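Local coordinates for sensor protein (Vibrio parahaemolyticus, PDB 3I9Y), which forms the sensor domain of TorS, a TMAO-responsive receptor that probably acts as an ATP-dependent histidine kinase in a two-component regulatory system, at residues I97-V101 / I177-R181; L107-L111 / L222-L226. One frame throughout, in Å; residues are numbered along the deposited sequence.

Contact 1. Residues I97-V101 / I177-R181; sequences IDTRV and IEEAR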
ATOM      1  N   ILE A  97       8.075  -4.748   3.851  1.00 22.23           N
ATOM      2  CA  ILE A  97       7.980  -4.372   5.224  1.00 21.16           C
ATOM      3  C   ILE A  97       7.867  -5.596   6.199  1.00 21.09           C
ATOM      4  O   ILE A  97       8.557  -5.592   7.172  1.00 21.42           O
ATOM      5  CB  ILE A  97       6.766  -3.412   5.411  1.00 19.58           C
ATOM      6  CG1 ILE A  97       7.097  -2.066   4.720  1.00 18.04           C
ATOM      7  CG2 ILE A  97       6.570  -3.176   6.891  1.00 18.74           C
ATOM      8  CD1 ILE A  97       5.758  -1.343   4.209  1.00 18.71           C
ATOM      9  N   ASP A  98       6.991  -6.597   5.980  1.00 20.29           N
ATOM     10  CA  ASP A  98       6.918  -7.666   6.902  1.00 21.88           C
ATOM     11  C   ASP A  98       8.211  -8.501   6.974  1.00 21.45           C
ATOM     12  O   ASP A  98       8.565  -8.887   8.046  1.00 17.52           O
ATOM     13  CB  ASP A  98       5.743  -8.626   6.633  1.00 23.68           C
ATOM     14  CG  ASP A  98       4.348  -7.853   6.851  1.00 31.11           C
ATOM     15  OD1 ASP A  98       4.349  -6.669   7.352  1.00 30.99           O
ATOM     16  OD2 ASP A  98       3.279  -8.405   6.578  1.00 31.96           O
ATOM     17  N   THR A  99       8.870  -8.698   5.859  1.00 19.01           N
ATOM     18  CA  THR A  99      10.110  -9.435   5.908  1.00 21.35           C
ATOM     19  C   THR A  99      11.117  -8.648   6.783  1.00 20.40           C
ATOM     20  O   THR A  99      11.799  -9.185   7.614  1.00 19.40           O
ATOM     21  CB  THR A  99      10.704  -9.564   4.445  1.00 20.60           C
ATOM     22  OG1 THR A  99       9.634 -10.346   3.795  1.00 27.33           O
ATOM     23  CG2 THR A  99      11.933 -10.615   4.425  1.00 22.37           C
ATOM     24  N   ARG A 100      11.196  -7.377   6.583  1.00 18.57           N
ATOM     25  CA  ARG A 100      12.164  -6.624   7.349  1.00 19.28           C
ATOM     26  C   ARG A 100      11.836  -6.566   8.904  1.00 16.71           C
ATOM     27  O   ARG A 100      12.768  -6.594   9.734  1.00 15.67           O
ATOM     28  CB  ARG A 100      12.218  -5.191   6.740  1.00 22.28           C
ATOM     29  CG  ARG A 100      13.224  -5.048   5.562  1.00 26.15           C
ATOM     30  CD  ARG A 100      12.543  -4.310   4.322  1.00 33.66           C
ATOM     31  NE  ARG A 100      13.279  -4.220   2.990  1.00 28.58           N
ATOM     32  CZ  ARG A 100      14.437  -3.639   3.004  1.00 29.73           C
ATOM     33  NH1 ARG A 100      14.903  -3.194   4.132  1.00 27.93           N
ATOM     34  NH2 ARG A 100      15.110  -3.405   1.937  1.00 31.09           N
ATOM     35  N   VAL A 101      10.524  -6.489   9.249  1.00 13.40           N
ATOM     36  CA  VAL A 101      10.117  -6.420  10.613  1.00 14.17           C
ATOM     37  C   VAL A 101      10.468  -7.786  11.239  1.00 15.31           C
ATOM     38  O   VAL A 101      11.137  -7.815  12.335  1.00 16.31           O
ATOM     39  CB  VAL A 101       8.627  -6.063  10.698  1.00 14.21           C
ATOM     40  CG1 VAL A 101       8.030  -6.446  12.198  1.00 12.24           C
ATOM     41  CG2 VAL A 101       8.401  -4.580  10.218  1.00 13.46           C
ATOM     42  N   ILE A 177       8.972  -0.671  16.397  1.00 19.83           N
ATOM     43  CA  ILE A 177       8.868  -1.210  15.049  1.00 20.76           C
ATOM     44  C   ILE A 177       7.458  -1.861  14.913  1.00 21.11           C
ATOM     45  O   ILE A 177       6.842  -1.561  13.920  1.00 20.92           O
ATOM     46  CB  ILE A 177       9.905  -2.279  14.874  1.00 22.06           C
ATOM     47  CG1 ILE A 177      11.254  -1.518  14.753  1.00 26.59           C
ATOM     48  CG2 ILE A 177       9.741  -2.846  13.422  1.00 25.25           C
ATOM     49  CD1 ILE A 177      12.432  -2.694  14.511  1.00 31.19           C
ATOM     50  N   GLU A 178       6.921  -2.694  15.878  1.00 18.95           N
ATOM     51  CA  GLU A 178       5.571  -3.283  15.728  1.00 20.36           C
ATOM     52  C   GLU A 178       4.555  -2.140  15.628  1.00 22.50           C
ATOM     53  O   GLU A 178       3.575  -2.228  14.831  1.00 23.46           O
ATOM     54  CB  GLU A 178       5.165  -4.164  17.034  1.00 20.85           C
ATOM     55  CG  GLU A 178       6.190  -5.337  17.077  1.00 24.94           C
ATOM     56  CD  GLU A 178       5.865  -6.497  16.145  1.00 27.65           C
ATOM     57  OE1 GLU A 178       4.889  -6.380  15.384  1.00 24.63           O
ATOM     58  OE2 GLU A 178       6.614  -7.510  16.224  1.00 30.84           O
ATOM     59  N   GLU A 179       4.740  -1.014  16.387  1.00 21.81           N
ATOM     60  CA  GLU A 179       3.698  -0.001  16.333  1.00 21.04           C
ATOM     61  C   GLU A 179       3.748   0.738  14.912  1.00 22.39           C
ATOM     62  O   GLU A 179       2.700   1.069  14.303  1.00 22.12           O
ATOM     63  CB  GLU A 179       4.022   1.083  17.372  1.00 22.93           C
ATOM     64  CG  GLU A 179       3.050   2.158  17.099  1.00 28.21           C
ATOM     65  CD  GLU A 179       2.990   3.227  18.133  1.00 34.98           C
ATOM     66  OE1 GLU A 179       4.074   3.571  18.644  1.00 35.10           O
ATOM     67  OE2 GLU A 179       1.829   3.821  18.396  1.00 41.14           O
ATOM     68  N   ALA A 180       4.989   1.111  14.488  1.00 20.99           N
ATOM     69  CA  ALA A 180       5.209   1.808  13.270  1.00 21.79           C
ATOM     70  C   ALA A 180       4.531   1.102  12.050  1.00 20.49           C
ATOM     71  O   ALA A 180       3.883   1.826  11.307  1.00 20.89           O
ATOM     72  CB  ALA A 180       6.697   2.037  12.932  1.00 19.64           C
ATOM     73  N   ARG A 181       4.466  -0.253  11.928  1.00 21.37           N
ATOM     74  CA  ARG A 181       3.922  -0.751  10.688  1.00 20.79           C
ATOM     75  C   ARG A 181       2.428  -0.738  10.737  1.00 22.77           C
ATOM     76  O   ARG A 181       1.778  -1.189   9.772  1.00 18.67           O
ATOM     77  CB  ARG A 181       4.467  -2.116  10.463  1.00 23.09           C
ATOM     78  CG  ARG A 181       3.835  -2.932  11.480  1.00 24.31           C
ATOM     79  CD  ARG A 181       4.611  -4.089  11.918  1.00 29.33           C
ATOM     80  NE  ARG A 181       4.355  -5.255  11.155  1.00 25.99           N
ATOM     81  CZ  ARG A 181       4.379  -6.529  11.476  1.00 25.15           C
ATOM     82  NH1 ARG A 181       4.568  -7.159  12.593  1.00 27.02           N
ATOM     83  NH2 ARG A 181       4.721  -7.341  10.390  1.00 26.46           N
TER
HETATM   84  O   HOH W   1       6.620  -9.620   9.906  1.00 21.75           O
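The guanidinium of R181 is claimed by two carboxylates, one from each segment, while a valine methyl lies over its face. D98 and E178 are the acids, and the three residues form a salt-bridge network in one of the two stacked four-helix bundles, where helix 63-114 runs beside the C-terminal end of helix 158-180. Across the interface, R181 NH2 reaches D98 OD1 at 3.1 Å in a weak, bent hydrogen bond (149°); the carboxylate and guanidinium planes stand almost perpendicular, 87° apart. On its own segment, R181 NH1 donates to the syn side of E178 OE1 at 2.9 Å. With NH1 and NH2 each directed to a different acid, the rotation of the guanidinium is restrained. A bend at chi3 (-90°) turns the arginine chain so that its flat end crosses V101, whose CG1 sits 3.5 Å above the centre of the guanidinium plane. The other valine methyl, CG2, meets I177 CG2 at 3.9 Å, and I177 continues onto F196 of helix 186-208. I97, which also packs on I235 and Q239 of helix 232-267, adds a looser touch through CG2 to R181 CB. One water joins the two segments as well, donating to the backbone O of D98 at 2.8 Å and weakly accepting from R181 NH2.

Contact 2. Residues L107-L111 / L222-L226; sequences LSEEL and LLTEL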
ATOM      1  N   LEU A 107      16.607 -10.327  15.469  1.00 16.55           N
ATOM      2  CA  LEU A 107      17.834  -9.703  15.966  1.00 18.98           C
ATOM      3  C   LEU A 107      17.511  -9.159  17.375  1.00 19.54           C
ATOM      4  O   LEU A 107      18.337  -9.233  18.227  1.00 19.21           O
ATOM      5  CB  LEU A 107      18.255  -8.428  15.087  1.00 19.47           C
ATOM      6  CG  LEU A 107      18.709  -8.970  13.744  1.00 20.29           C
ATOM      7  CD1 LEU A 107      18.644  -7.717  12.919  1.00 18.97           C
ATOM      8  CD2 LEU A 107      20.118  -9.606  13.744  1.00 20.72           C
ATOM      9  N   SER A 108      16.383  -8.529  17.590  1.00 19.16           N
ATOM     10  CA  SER A 108      16.031  -7.995  18.935  1.00 22.45           C
ATOM     11  C   SER A 108      15.972  -9.067  20.050  1.00 24.79           C
ATOM     12  O   SER A 108      16.382  -8.830  21.189  1.00 25.88           O
ATOM     13  CB  SER A 108      14.608  -7.359  18.959  1.00 21.66           C
ATOM     14  OG  SER A 108      14.738  -6.143  18.124  1.00 27.56           O
ATOM     15  N   GLU A 109      15.370 -10.170  19.769  1.00 26.08           N
ATOM     16  CA  GLU A 109      15.270 -11.203  20.715  1.00 28.64           C
ATOM     17  C   GLU A 109      16.676 -11.722  20.978  1.00 28.52           C
ATOM     18  O   GLU A 109      17.010 -12.069  22.123  1.00 28.71           O
ATOM     19  CB  GLU A 109      14.341 -12.353  20.165  1.00 30.59           C
ATOM     20  CG  GLU A 109      15.144 -13.823  19.947  1.00 38.72           C
ATOM     21  CD  GLU A 109      15.078 -14.532  18.453  1.00 40.94           C
ATOM     22  OE1 GLU A 109      13.861 -15.234  18.191  1.00 43.33           O
ATOM     23  OE2 GLU A 109      16.201 -14.486  17.635  1.00 37.70           O
ATOM     24  N   GLU A 110      17.462 -11.945  19.919  1.00 27.18           N
ATOM     25  CA  GLU A 110      18.763 -12.381  20.161  1.00 28.36           C
ATOM     26  C   GLU A 110      19.584 -11.351  21.044  1.00 27.39           C
ATOM     27  O   GLU A 110      20.369 -11.650  21.898  1.00 26.89           O
ATOM     28  CB  GLU A 110      19.384 -12.455  18.870  1.00 30.86           C
ATOM     29  CG  GLU A 110      20.517 -13.209  18.931  1.00 33.58           C
ATOM     30  CD  GLU A 110      20.985 -13.506  17.533  1.00 39.48           C
ATOM     31  OE1 GLU A 110      22.207 -13.858  17.442  1.00 41.62           O
ATOM     32  OE2 GLU A 110      20.174 -13.357  16.519  1.00 41.81           O
ATOM     33  N   LEU A 111      19.445 -10.084  20.769  1.00 27.99           N
ATOM     34  CA  LEU A 111      20.136  -9.093  21.608  1.00 27.70           C
ATOM     35  C   LEU A 111      19.639  -9.205  23.088  1.00 30.95           C
ATOM     36  O   LEU A 111      20.431  -9.235  24.094  1.00 27.38           O
ATOM     37  CB  LEU A 111      19.704  -7.792  21.171  1.00 27.77           C
ATOM     38  CG  LEU A 111      20.276  -6.507  21.738  1.00 28.93           C
ATOM     39  CD1 LEU A 111      21.862  -6.395  21.688  1.00 27.52           C
ATOM     40  CD2 LEU A 111      19.665  -5.582  20.563  1.00 28.59           C
ATOM     41  N   LEU A 222      25.004  -6.841  16.713  1.00 26.02           N
ATOM     42  CA  LEU A 222      23.568  -7.022  16.455  1.00 24.97           C
ATOM     43  C   LEU A 222      22.989  -5.665  16.267  1.00 23.53           C
ATOM     44  O   LEU A 222      22.081  -5.415  15.437  1.00 22.69           O
ATOM     45  CB  LEU A 222      22.858  -7.734  17.624  1.00 22.29           C
ATOM     46  CG  LEU A 222      23.231  -9.160  17.561  1.00 25.34           C
ATOM     47  CD1 LEU A 222      22.700  -9.759  18.998  1.00 24.50           C
ATOM     48  CD2 LEU A 222      22.444  -9.948  16.501  1.00 26.17           C
ATOM     49  N   LEU A 223      23.510  -4.713  17.014  1.00 23.09           N
ATOM     50  CA  LEU A 223      22.943  -3.396  16.893  1.00 22.91           C
ATOM     51  C   LEU A 223      23.353  -2.814  15.500  1.00 23.79           C
ATOM     52  O   LEU A 223      22.598  -1.952  14.908  1.00 20.43           O
ATOM     53  CB  LEU A 223      23.455  -2.481  18.028  1.00 24.21           C
ATOM     54  CG  LEU A 223      22.889  -2.826  19.395  1.00 25.28           C
ATOM     55  CD1 LEU A 223      23.693  -1.966  20.524  1.00 22.66           C
ATOM     56  CD2 LEU A 223      21.448  -2.219  19.458  1.00 22.44           C
ATOM     57  N   THR A 224      24.527  -3.254  14.988  1.00 23.56           N
ATOM     58  CA  THR A 224      24.809  -2.596  13.730  1.00 25.50           C
ATOM     59  C   THR A 224      23.905  -3.263  12.569  1.00 25.48           C
ATOM     60  O   THR A 224      23.374  -2.482  11.783  1.00 23.72           O
ATOM     61  CB  THR A 224      26.378  -2.359  13.427  1.00 27.12           C
ATOM     62  OG1 THR A 224      26.680  -2.908  12.149  1.00 32.76           O
ATOM     63  CG2 THR A 224      27.285  -2.718  14.382  1.00 25.46           C
ATOM     64  N   GLU A 225      23.521  -4.590  12.753  1.00 23.98           N
ATOM     65  CA  GLU A 225      22.603  -5.272  11.856  1.00 22.53           C
ATOM     66  C   GLU A 225      21.217  -4.587  11.932  1.00 21.56           C
ATOM     67  O   GLU A 225      20.564  -4.416  10.920  1.00 20.49           O
ATOM     68  CB  GLU A 225      22.497  -6.736  12.222  1.00 24.54           C
ATOM     69  CG  GLU A 225      23.809  -7.455  11.907  1.00 30.06           C
ATOM     70  CD  GLU A 225      24.112  -7.157  10.414  1.00 34.37           C
ATOM     71  OE1 GLU A 225      23.208  -6.880   9.567  1.00 34.00           O
ATOM     72  OE2 GLU A 225      25.263  -7.169  10.048  1.00 38.61           O
ATOM     73  N   LEU A 226      20.792  -4.199  13.144  1.00 21.94           N
ATOM     74  CA  LEU A 226      19.475  -3.574  13.389  1.00 21.70           C
ATOM     75  C   LEU A 226      19.520  -2.207  12.779  1.00 23.10           C
ATOM     76  O   LEU A 226      18.507  -1.738  12.193  1.00 22.01           O
ATOM     77  CB  LEU A 226      19.074  -3.434  14.843  1.00 22.49           C
ATOM     78  CG  LEU A 226      18.427  -4.565  15.547  1.00 25.20           C
ATOM     79  CD1 LEU A 226      18.363  -4.027  17.132  1.00 27.13           C
ATOM     80  CD2 LEU A 226      17.009  -4.715  15.133  1.00 24.45           C
TER
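L107 opens a leucine-rich, antiparallel helix pair within a four-helix bundle, laying its CB against L226 CG at 3.9 Å while its CD2 presses on L222 CD2 at 3.6 Å. The same leucine reaches E225 CB, the aliphatic root of a side chain whose carboxylate turns away to a salt bridge with R229. The axes of the short segments 107-111 and 222-226 come within 9.9 Å, with a signed crossing angle of -160°. S108 contributes little: its OG, bonded to the carbonyl of M104 on its own helix, lies near L226 CD2. E110 skirts the exposed margin, its extended chain crossing L222 at about a right angle and bringing CD to 4.0 Å from L222 CD2. One turn beyond L107, L111 has CG anti to the backbone N (chi1 -176°), and from there CD2 meets both L223 CD2 and L226 CD1, each at 4.0 Å. L223 in turn packs on L200, M203 and V207 of helix 186-208, extending this apolar layer to a third helix. The remaining methyl of L222 settles against the backbone of L111, with CD1 3.7 Å from L111 CA.

How the contacts relate
From the N terminus, helices 5-27 and 32-58 precede the long helix 63-114, which supplies the first segment of both contacts. The chain then passes through the unmodelled residues 118-156 and runs along helix 158-180, at whose end contact 1 closes a loop with 75 residues between its segments. After helix 186-208, helix 213-228 returns to the long helix and contact 2 closes a loop with 110 residues between its segments. Since 107-111 lies between 97-101 and 177-181, whereas 222-226 follows both, the two loops cross. Their centres are 15 Å apart and they do not touch; together they fasten helices 158-180 and 213-228 to successive levels of helix 63-114.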